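Local coordinates for superoxide dismutase [Fe] (Methanothermobacter thermautotrophicus, PDB 1MA1), which uses one iron ion per subunit to convert superoxide radicals into hydrogen peroxide and molecular oxygen, at residues 162-167 with 186-191. Numbering follows the deposited sequence.
Sequences ILLVLD and EAFWNI. With FE (Fe (III) ion), chain G.
Leu-166, on the strand 164-167, lays a methyl group over the ring of Phe-188, which belongs to helix 181-188, and this apolar meeting makes up most of the contact. The methyl CD1 of Leu-166 sits 3.6 Å from the centroid of the Phe-188 ring and 14° off the ring normal, a CH-pi contact over the face. The other methyl on the same CG, CD2, lies 3.8 Å from CD2 of Phe-188. With CG anti to its backbone N (chi1 171°), Phe-188 sends its ring away from the helix toward the strand, the two side chains lying alongside each other and running in opposite senses. Leu-164, two residues back on the strand and pointing to the same side, reaches the ring differently: its CD2 comes to the edge, near the ring plane, 4.1 Å from CZ of Phe-188. Trimming Phe-188 to an alanine would probably leave the Leu-166 methyls without the surface they rest on and open a gap between strand and helix.

No hydrogen bond links the two segments; the carbonyl O of Val-165 approaches CZ of Phe-188 obliquely. Polar groups bond within their own segment or to other parts of the chain, as Val-165 N does to Asn-87 OD1. Ala-187 O accepts from both the backbone N and the side-chain ND2 of Asn-190, the latter at 3.2 Å, which ties the backbone here.

Asp-167, at the end of the strand, binds iron through OD2 at 1.9 Å, beside a water and, from other parts of the chain, His-33, His-81 and His-171, while its OD1 accepts from Trp-169 N. In this C-terminal alpha/beta domain of the iron/manganese superoxide dismutase family, one short strand, outermost of the sheet within this chain, thus joins a buried, largely apolar packing against Phe-188 to the iron ligand at its end.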
loop_
_atom_site.group_PDB
_atom_site.type_symbol
_atom_site.label_atom_id
_atom_site.label_comp_id
_atom_site.label_asym_id
_atom_site.label_seq_id
_atom_site.Cartn_x
_atom_site.Cartn_y
_atom_site.Cartn_z
ATOM N N ILE A 162 -19.608 3.906 7.517
ATOM C CA ILE A 162 -19.300 5.286 7.143
ATOM C C ILE A 162 -20.306 6.280 7.729
ATOM O O ILE A 162 -21.517 6.105 7.605
ATOM C CB ILE A 162 -19.267 5.463 5.603
ATOM C CG1 ILE A 162 -18.219 4.548 4.979
ATOM C CG2 ILE A 162 -18.935 6.906 5.256
ATOM C CD1 ILE A 162 -18.218 4.599 3.469
ATOM N N LEU A 163 -19.794 7.328 8.355
ATOM C CA LEU A 163 -20.639 8.420 8.827
ATOM C C LEU A 163 -20.495 9.677 7.972
ATOM O O LEU A 163 -21.489 10.264 7.532
ATOM C CB LEU A 163 -20.299 8.752 10.279
ATOM C CG LEU A 163 -20.584 7.636 11.271
ATOM C CD1 LEU A 163 -20.205 8.060 12.671
ATOM C CD2 LEU A 163 -22.059 7.273 11.174
ATOM N N LEU A 164 -19.247 10.082 7.748
ATOM C CA LEU A 164 -18.929 11.326 7.060
ATOM C C LEU A 164 -17.739 11.058 6.150
ATOM O O LEU A 164 -16.806 10.346 6.536
ATOM C CB LEU A 164 -18.524 12.396 8.074
ATOM C CG LEU A 164 -18.799 13.868 7.767
ATOM C CD1 LEU A 164 -17.700 14.682 8.434
ATOM C CD2 LEU A 164 -18.828 14.137 6.285
ATOM N N VAL A 165 -17.748 11.646 4.962
ATOM C CA VAL A 165 -16.731 11.349 3.973
ATOM C C VAL A 165 -16.325 12.621 3.229
ATOM O O VAL A 165 -17.171 13.434 2.855
ATOM C CB VAL A 165 -17.274 10.271 2.982
ATOM C CG1 VAL A 165 -16.865 10.581 1.573
ATOM C CG2 VAL A 165 -16.756 8.896 3.372
ATOM N N LEU A 166 -15.032 12.800 3.016
ATOM C CA LEU A 166 -14.540 13.940 2.253
ATOM C C LEU A 166 -13.513 13.520 1.184
ATOM O O LEU A 166 -12.403 13.100 1.518
ATOM C CB LEU A 166 -13.909 14.953 3.221
ATOM C CG LEU A 166 -13.153 16.106 2.583
ATOM C CD1 LEU A 166 -14.057 16.813 1.584
ATOM C CD2 LEU A 166 -12.651 17.037 3.671
ATOM N N ASP A 167 -13.884 13.627 -0.094
ATOM C CA ASP A 167 -12.991 13.214 -1.173
ATOM C C ASP A 167 -11.847 14.218 -1.247
ATOM O O ASP A 167 -12.061 15.428 -1.190
ATOM C CB ASP A 167 -13.748 13.133 -2.518
ATOM C CG ASP A 167 -12.912 12.494 -3.638
ATOM O OD1 ASP A 167 -11.739 12.188 -3.366
ATOM O OD2 ASP A 167 -13.405 12.306 -4.793
ATOM N N GLU A 186 -11.470 23.654 3.404
ATOM C CA GLU A 186 -12.147 24.710 4.145
ATOM C C GLU A 186 -13.541 25.020 3.582
ATOM O O GLU A 186 -14.495 25.204 4.336
ATOM C CB GLU A 186 -11.279 25.969 4.143
ATOM C CG GLU A 186 -11.853 27.121 4.911
ATOM C CD GLU A 186 -12.263 26.708 6.306
ATOM O OE1 GLU A 186 -11.482 25.971 6.961
ATOM O OE2 GLU A 186 -13.368 27.129 6.750
ATOM N N ALA A 187 -13.667 25.068 2.261
ATOM C CA ALA A 187 -14.970 25.307 1.640
ATOM C C ALA A 187 -15.963 24.204 1.997
ATOM O O ALA A 187 -17.166 24.447 2.108
ATOM C CB ALA A 187 -14.824 25.410 0.126
ATOM N N PHE A 188 -15.445 22.990 2.196
ATOM C CA PHE A 188 -16.277 21.807 2.365
ATOM C C PHE A 188 -17.211 21.970 3.552
ATOM O O PHE A 188 -18.354 21.512 3.518
ATOM C CB PHE A 188 -15.382 20.589 2.558
ATOM C CG PHE A 188 -16.119 19.345 2.963
ATOM C CD1 PHE A 188 -16.990 18.714 2.080
ATOM C CD2 PHE A 188 -15.956 18.813 4.245
ATOM C CE1 PHE A 188 -17.689 17.568 2.473
ATOM C CE2 PHE A 188 -16.652 17.672 4.643
ATOM C CZ PHE A 188 -17.520 17.047 3.761
ATOM N N TRP A 189 -16.725 22.619 4.604
ATOM C CA TRP A 189 -17.491 22.724 5.842
ATOM C C TRP A 189 -18.720 23.614 5.686
ATOM O O TRP A 189 -19.611 23.609 6.538
ATOM C CB TRP A 189 -16.607 23.248 6.976
ATOM C CG TRP A 189 -15.481 22.325 7.291
ATOM C CD1 TRP A 189 -14.166 22.488 6.961
ATOM C CD2 TRP A 189 -15.575 21.059 7.957
ATOM N NE1 TRP A 189 -13.431 21.398 7.388
ATOM C CE2 TRP A 189 -14.271 20.508 7.999
ATOM C CE3 TRP A 189 -16.633 20.335 8.517
ATOM C CZ2 TRP A 189 -13.999 19.269 8.578
ATOM C CZ3 TRP A 189 -16.359 19.094 9.095
ATOM C CH2 TRP A 189 -15.049 18.581 9.120
ATOM N N ASN A 190 -18.771 24.363 4.589
ATOM C CA ASN A 190 -19.951 25.152 4.266
ATOM C C ASN A 190 -21.091 24.312 3.712
ATOM O O ASN A 190 -22.236 24.750 3.716
ATOM C CB ASN A 190 -19.605 26.234 3.252
ATOM C CG ASN A 190 -18.681 27.280 3.818
ATOM O OD1 ASN A 190 -19.065 28.006 4.719
ATOM N ND2 ASN A 190 -17.459 27.361 3.296
ATOM N N ILE A 191 -20.784 23.114 3.230
ATOM C CA ILE A 191 -21.790 22.321 2.548
ATOM C C ILE A 191 -21.970 20.914 3.118
ATOM O O ILE A 191 -22.680 20.100 2.533
ATOM C CB ILE A 191 -21.470 22.234 1.047
ATOM C CG1 ILE A 191 -19.989 21.850 0.838
ATOM C CG2 ILE A 191 -21.767 23.568 0.400
ATOM C CD1 ILE A 191 -19.622 21.509 -0.589
HETATM FE FE FE G . -13.528 11.390 -6.479
HETATM O O HOH W 1 -12.374 9.935 -6.009
#